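PDB 4KH3: antigen 43, which probably mediates clumping of Escherichia coli cells and biofilm formation through self-association of its beta-helical passenger domain, in a Velcro-like manner. Local coordinates for residues Leu490-Thr493 against Gly494-Leu498; Thr386-Gly390 against Gly391-Ala395; Gln91-Asn94 against Gly95-Asn99. All coordinates share one frame; numbering follows the deposited sequence.

Contact 1: residues Leu490-Thr493 against Gly494-Leu498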
loop_
_atom_site.group_PDB
_atom_site.type_symbol
_atom_site.label_atom_id
_atom_site.label_comp_id
_atom_site.label_asym_id
_atom_site.label_seq_id
_atom_site.Cartn_x
_atom_site.Cartn_y
_atom_site.Cartn_z
ATOM N N LEU A 490 -35.355 -12.652 -28.474
ATOM C CA LEU A 490 -34.413 -13.747 -28.398
ATOM C C LEU A 490 -33.448 -13.614 -29.548
ATOM O O LEU A 490 -33.868 -13.604 -30.698
ATOM C CB LEU A 490 -35.140 -15.086 -28.510
ATOM C CG LEU A 490 -34.192 -16.279 -28.705
ATOM C CD1 LEU A 490 -33.336 -16.509 -27.464
ATOM C CD2 LEU A 490 -34.944 -17.546 -29.079
ATOM N N LYS A 491 -32.158 -13.511 -29.248
ATOM C CA LYS A 491 -31.152 -13.381 -30.296
ATOM C C LYS A 491 -30.222 -14.586 -30.352
ATOM O O LYS A 491 -29.715 -15.046 -29.330
ATOM C CB LYS A 491 -30.332 -12.104 -30.098
ATOM C CG LYS A 491 -31.148 -10.828 -30.136
ATOM C CD LYS A 491 -30.304 -9.601 -29.813
ATOM C CE LYS A 491 -31.199 -8.372 -29.684
ATOM N NZ LYS A 491 -30.491 -7.188 -29.121
ATOM N N LEU A 492 -29.992 -15.087 -31.557
ATOM C CA LEU A 492 -29.021 -16.147 -31.772
ATOM C C LEU A 492 -27.864 -15.597 -32.597
ATOM O O LEU A 492 -28.016 -15.308 -33.783
ATOM C CB LEU A 492 -29.673 -17.330 -32.491
ATOM C CG LEU A 492 -30.489 -18.327 -31.653
ATOM C CD1 LEU A 492 -31.697 -17.687 -30.969
ATOM C CD2 LEU A 492 -30.919 -19.507 -32.513
ATOM N N THR A 493 -26.708 -15.429 -31.970
ATOM C CA THR A 493 -25.577 -14.828 -32.660
ATOM C C THR A 493 -24.364 -15.749 -32.696
ATOM O O THR A 493 -24.259 -16.701 -31.924
ATOM C CB THR A 493 -25.172 -13.499 -32.011
ATOM O OG1 THR A 493 -24.697 -13.741 -30.681
ATOM C CG2 THR A 493 -26.359 -12.553 -31.947
ATOM N N GLY A 494 -23.442 -15.451 -33.599
ATOM C CA GLY A 494 -22.254 -16.262 -33.758
ATOM C C GLY A 494 -22.532 -17.672 -34.243
ATOM O O GLY A 494 -23.322 -17.883 -35.162
ATOM N N SER A 495 -21.879 -18.639 -33.607
ATOM C CA SER A 495 -21.917 -20.028 -34.038
ATOM C C SER A 495 -22.958 -20.832 -33.271
ATOM O O SER A 495 -22.901 -22.058 -33.235
ATOM C CB SER A 495 -20.536 -20.661 -33.863
ATOM O OG SER A 495 -20.048 -20.464 -32.544
ATOM N N THR A 496 -23.909 -20.132 -32.664
ATOM C CA THR A 496 -24.937 -20.770 -31.857
ATOM C C THR A 496 -25.770 -21.802 -32.619
ATOM O O THR A 496 -26.210 -21.559 -33.742
ATOM C CB THR A 496 -25.877 -19.720 -31.263
ATOM O OG1 THR A 496 -25.173 -18.987 -30.262
ATOM C CG2 THR A 496 -27.090 -20.371 -30.633
ATOM N N VAL A 497 -25.968 -22.961 -32.001
ATOM C CA VAL A 497 -26.923 -23.944 -32.488
ATOM C C VAL A 497 -27.947 -24.185 -31.393
ATOM O O VAL A 497 -27.587 -24.308 -30.226
ATOM C CB VAL A 497 -26.231 -25.263 -32.873
ATOM C CG1 VAL A 497 -27.262 -26.336 -33.219
ATOM C CG2 VAL A 497 -25.293 -25.025 -34.041
ATOM N N LEU A 498 -29.222 -24.225 -31.762
ATOM C CA LEU A 498 -30.278 -24.452 -30.787
ATOM C C LEU A 498 -31.061 -25.722 -31.084
ATOM O O LEU A 498 -31.414 -26.002 -32.223
ATOM C CB LEU A 498 -31.228 -23.258 -30.739
ATOM C CG LEU A 498 -32.494 -23.363 -29.881
ATOM C CD1 LEU A 498 -32.168 -23.646 -28.424
ATOM C CD2 LEU A 498 -33.338 -22.095 -29.984
#

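Contact 2: residues Thr386-Gly390 against Gly391-Ala395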
loop_
_atom_site.group_PDB
_atom_site.type_symbol
_atom_site.label_atom_id
_atom_site.label_comp_id
_atom_site.label_asym_id
_atom_site.label_seq_id
_atom_site.Cartn_x
_atom_site.Cartn_y
_atom_site.Cartn_z
ATOM N N THR A 386 -27.579 -19.258 -4.103
ATOM C CA THR A 386 -26.707 -18.117 -4.344
ATOM C C THR A 386 -27.456 -16.975 -5.033
ATOM O O THR A 386 -28.200 -17.195 -5.997
ATOM C CB THR A 386 -25.547 -18.488 -5.250
ATOM O OG1 THR A 386 -24.980 -19.735 -4.832
ATOM C CG2 THR A 386 -24.496 -17.391 -5.219
ATOM N N THR A 387 -27.270 -15.763 -4.522
ATOM C CA THR A 387 -27.656 -14.566 -5.248
ATOM C C THR A 387 -26.381 -13.834 -5.660
ATOM O O THR A 387 -25.575 -13.442 -4.806
ATOM C CB THR A 387 -28.518 -13.615 -4.399
ATOM O OG1 THR A 387 -29.745 -14.259 -4.051
ATOM C CG2 THR A 387 -28.838 -12.368 -5.189
ATOM N N VAL A 388 -26.184 -13.685 -6.967
ATOM C CA VAL A 388 -25.102 -12.861 -7.485
ATOM C C VAL A 388 -25.709 -11.556 -7.961
ATOM O O VAL A 388 -26.532 -11.545 -8.876
ATOM C CB VAL A 388 -24.388 -13.532 -8.665
ATOM C CG1 VAL A 388 -23.166 -12.732 -9.062
ATOM C CG2 VAL A 388 -23.993 -14.932 -8.302
ATOM N N ASN A 389 -25.322 -10.457 -7.327
ATOM C CA ASN A 389 -25.895 -9.155 -7.642
ATOM C C ASN A 389 -24.799 -8.184 -8.052
ATOM O O ASN A 389 -24.390 -7.327 -7.272
ATOM C CB ASN A 389 -26.673 -8.620 -6.440
ATOM C CG ASN A 389 -27.460 -7.355 -6.759
ATOM O OD1 ASN A 389 -27.931 -7.161 -7.876
ATOM N ND2 ASN A 389 -27.610 -6.493 -5.765
ATOM N N GLY A 390 -24.314 -8.335 -9.278
ATOM C CA GLY A 390 -23.209 -7.528 -9.753
ATOM C C GLY A 390 -21.855 -8.173 -9.536
ATOM O O GLY A 390 -20.854 -7.737 -10.105
ATOM N N GLY A 391 -21.822 -9.219 -8.717
ATOM C CA GLY A 391 -20.580 -9.914 -8.431
ATOM C C GLY A 391 -20.148 -10.936 -9.472
ATOM O O GLY A 391 -20.673 -10.986 -10.590
ATOM N N LEU A 392 -19.171 -11.753 -9.095
ATOM C CA LEU A 392 -18.657 -12.802 -9.963
ATOM C C LEU A 392 -18.783 -14.163 -9.284
ATOM O O LEU A 392 -18.499 -14.309 -8.103
ATOM C CB LEU A 392 -17.195 -12.525 -10.325
ATOM C CG LEU A 392 -16.441 -13.622 -11.077
ATOM C CD1 LEU A 392 -17.078 -13.882 -12.439
ATOM C CD2 LEU A 392 -14.960 -13.250 -11.226
ATOM N N PHE A 393 -19.230 -15.150 -10.046
ATOM C CA PHE A 393 -19.301 -16.524 -9.580
ATOM C C PHE A 393 -18.606 -17.348 -10.633
ATOM O O PHE A 393 -18.969 -17.297 -11.810
ATOM C CB PHE A 393 -20.759 -16.958 -9.456
ATOM C CG PHE A 393 -20.955 -18.290 -8.786
ATOM C CD1 PHE A 393 -20.436 -19.457 -9.340
ATOM C CD2 PHE A 393 -21.699 -18.382 -7.624
ATOM C CE1 PHE A 393 -20.638 -20.684 -8.736
ATOM C CE2 PHE A 393 -21.905 -19.605 -7.015
ATOM C CZ PHE A 393 -21.373 -20.758 -7.574
ATOM N N THR A 394 -17.591 -18.090 -10.212
ATOM C CA THR A 394 -16.848 -18.966 -11.103
ATOM C C THR A 394 -17.055 -20.403 -10.644
ATOM O O THR A 394 -17.018 -20.696 -9.447
ATOM C CB THR A 394 -15.347 -18.640 -11.088
ATOM O OG1 THR A 394 -15.157 -17.258 -11.413
ATOM C CG2 THR A 394 -14.589 -19.507 -12.095
ATOM N N ALA A 395 -17.299 -21.296 -11.592
ATOM C CA ALA A 395 -17.489 -22.700 -11.271
ATOM C C ALA A 395 -16.564 -23.565 -12.123
ATOM O O ALA A 395 -16.597 -23.499 -13.348
ATOM C CB ALA A 395 -18.941 -23.098 -11.466
#

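Contact 3: residues Gln91-Asn94 against Gly95-Asn99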
loop_
_atom_site.group_PDB
_atom_site.type_symbol
_atom_site.label_atom_id
_atom_site.label_comp_id
_atom_site.label_asym_id
_atom_site.label_seq_id
_atom_site.Cartn_x
_atom_site.Cartn_y
_atom_site.Cartn_z
ATOM N N GLN A 91 30.241 19.481 1.961
ATOM C CA GLN A 91 30.692 20.013 3.239
ATOM C C GLN A 91 30.870 18.863 4.220
ATOM O O GLN A 91 29.955 18.043 4.393
ATOM C CB GLN A 91 29.700 21.040 3.787
ATOM C CG GLN A 91 29.915 21.431 5.242
ATOM C CD GLN A 91 28.647 21.991 5.874
ATOM O OE1 GLN A 91 27.806 21.238 6.373
ATOM N NE2 GLN A 91 28.495 23.313 5.840
ATOM N N SER A 92 32.056 18.792 4.832
ATOM C CA SER A 92 32.363 17.787 5.851
ATOM C C SER A 92 32.144 18.403 7.220
ATOM O O SER A 92 32.852 19.343 7.613
ATOM C CB SER A 92 33.817 17.304 5.742
ATOM O OG SER A 92 34.033 16.577 4.545
ATOM N N LEU A 93 31.182 17.867 7.959
ATOM C CA LEU A 93 30.679 18.573 9.129
ATOM C C LEU A 93 31.030 17.882 10.435
ATOM O O LEU A 93 30.490 16.809 10.768
ATOM C CB LEU A 93 29.166 18.781 9.000
ATOM C CG LEU A 93 28.453 19.575 10.090
ATOM C CD1 LEU A 93 28.974 21.005 10.183
ATOM C CD2 LEU A 93 26.941 19.554 9.829
ATOM N N ASN A 94 31.961 18.490 11.169
ATOM C CA ASN A 94 32.268 18.043 12.523
ATOM C C ASN A 94 31.810 19.088 13.526
ATOM O O ASN A 94 31.750 18.829 14.722
ATOM C CB ASN A 94 33.752 17.725 12.682
ATOM C CG ASN A 94 34.226 16.676 11.696
ATOM O OD1 ASN A 94 34.037 15.484 11.916
ATOM N ND2 ASN A 94 34.838 17.116 10.595
ATOM N N GLY A 95 31.471 20.270 13.015
ATOM C CA GLY A 95 30.965 21.350 13.839
ATOM C C GLY A 95 29.475 21.570 13.662
ATOM O O GLY A 95 28.687 20.621 13.637
ATOM N N LEU A 96 29.093 22.834 13.545
ATOM C CA LEU A 96 27.703 23.218 13.411
ATOM C C LEU A 96 27.482 23.858 12.058
ATOM O O LEU A 96 28.241 24.740 11.652
ATOM C CB LEU A 96 27.332 24.233 14.494
ATOM C CG LEU A 96 25.945 24.871 14.410
ATOM C CD1 LEU A 96 24.833 23.816 14.641
ATOM C CD2 LEU A 96 25.821 26.018 15.414
ATOM N N ALA A 97 26.441 23.420 11.363
ATOM C CA ALA A 97 26.012 24.109 10.152
ATOM C C ALA A 97 24.555 24.506 10.274
ATOM O O ALA A 97 23.710 23.697 10.677
ATOM C CB ALA A 97 26.239 23.239 8.911
ATOM N N VAL A 98 24.256 25.755 9.936
ATOM C CA VAL A 98 22.885 26.235 10.001
ATOM C C VAL A 98 22.387 26.724 8.646
ATOM O O VAL A 98 23.062 27.491 7.962
ATOM C CB VAL A 98 22.720 27.346 11.053
ATOM C CG1 VAL A 98 21.275 27.727 11.170
ATOM C CG2 VAL A 98 23.219 26.874 12.406
ATOM N N ASN A 99 21.201 26.267 8.270
ATOM C CA ASN A 99 20.547 26.673 7.025
ATOM C C ASN A 99 21.392 26.424 5.783
ATOM O O ASN A 99 21.642 27.312 4.977
ATOM C CB ASN A 99 20.028 28.114 7.098
ATOM C CG ASN A 99 18.779 28.233 7.971
ATOM O OD1 ASN A 99 18.305 29.334 8.271
ATOM N ND2 ASN A 99 18.247 27.088 8.388
#

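Contact 1: residues Leu490-Thr493 against Gly494-Leu498
This is a local contact round a tight turn on the protein surface, where Leu492 meets Thr496 and Leu498 as the chain passes from strand 488-493 into strand 497-499. Residues Thr493 to Thr496 make a type II' beta turn, with Gly494 taking a positive phi (65°) at its second position. Across the turn the apolar touch is light. Leu492 CG, beside the backbone N (chi1 -81°), lies 4.1 Å from Thr496 CG2, and Leu492 CD2 reaches to 4.2 Å from Leu498 CB; in both pairs the side chains run at about a right angle to each other. The fold is a right-handed parallel beta-helix, and this corner is stitched to the coil before it. Thr496 OG1 gives its proton to Leu473 O and receives the N-H of Ser476, so two bonds fix the hydroxyl. Thr493 O lies 3.0 Å from the same Thr496 OG1. Thr496 CG2 stands anti to the backbone N (OG1 at chi1 -70°), which turns the methyl toward Leu492 while the hydroxyl serves the neighbouring coil. On the other limb, Thr493 OG1 is hydrogen-bonded to Asn474 OD1.

Contact 2: residues Thr386-Gly390 against Gly391-Ala395
Asn389, at the bend into Gly390 and Gly391, has a side-chain amide gripped at both ends: OD1 accepts from Asn408 ND2 and ND2 donates to Glu370 OE1. These partners belong to the coils on the two sides, so the amide spans three levels at the corner and is held against rotation. The chain then turns through Gly390, where phi is positive (93°), and Gly391. Inside the bend Val388 does the filling. Its CG1 methyl, anti to the backbone N, rests 3.4 Å from Gly391 O, a van der Waals touch on the backbone. CG2 is directed instead to the next strand and meets Phe393 CB at 4.0 Å, the two side chains lying roughly perpendicular. Phe393 has its ring anti to the backbone N (chi1 -171°), which carries one long side of it back toward Thr386, just before strand 387-389. There Thr386 CG2 packs 3.8 Å from Phe393 CD2, and Thr386 OG1 is also 3.8 Å from Phe393 CE2. Phe393 also meets the ring of Phe375, their planes about 60° apart, and touches Leu412 of the coil beyond. Inward-facing residues stacked coil upon coil in this way form the hydrophobic interior of a parallel beta-helix.

Contact 3: residues Gln91-Asn94 against Gly95-Asn99
A corner of the parallel beta-helix, between strands 90-93 and 96-98, brings Gln91 and Leu93 onto Ala97 inside the coil. The chain turns at Asn94 and Gly95, so the two short strands run at 127° to each other, with axes 8.4 Å apart at closest approach. Leu93 reaches over the turn. Its CG is anti to the backbone N (chi1 -177°), and this carries the branched end across to the second strand. Leu93 CD1 rests 3.5 Å from Gly95 O and 3.8 Å from Ala97 CB; the other methyl, CD2, also reaches Ala97 CB, at 3.9 Å. One methyl of alanine is thus touched by both branches of the leucine. From another direction comes the extended Gln91, whose amide offers its far end: Ala97 CB sits 3.6 Å from Gln91 OE1 and 3.8 Å from Gln91 NE2, near the gap between oxygen and nitrogen and tilted from the amide plane. Those polar atoms are satisfied along the helix axis, OE1 accepting from Gln108 NE2 and NE2 donating to Gln72 OE1, so that three glutamines on successive coils form a ladder. The chemistry implies that Gln91 meets Ala97 by van der Waals contact, while its amide hydrogen bonds run between coils, pay for the buried amide and hold its orientation.

All three contacts are corners of one long beta-helix, met along the chain in the order 3, 2, 1. Contacts 1 and 2 lie on the same side of the chain's centre, with their own centres 24 Å apart and nearest atoms about 19 Å apart. Contact 3 is on the opposite side, its centre 65 Å from that of contact 2 and 80 Å from that of contact 1. None touches another; what joins them is the succession of parallel strands. Contacts 2 and 3 are partly buried, whereas contact 1 is a surface turn near the C-terminal end. Malonate ions, probably from the crystallisation liquor, bind separately at Ser92 OG and at Asn99 ND2 beside contact 3.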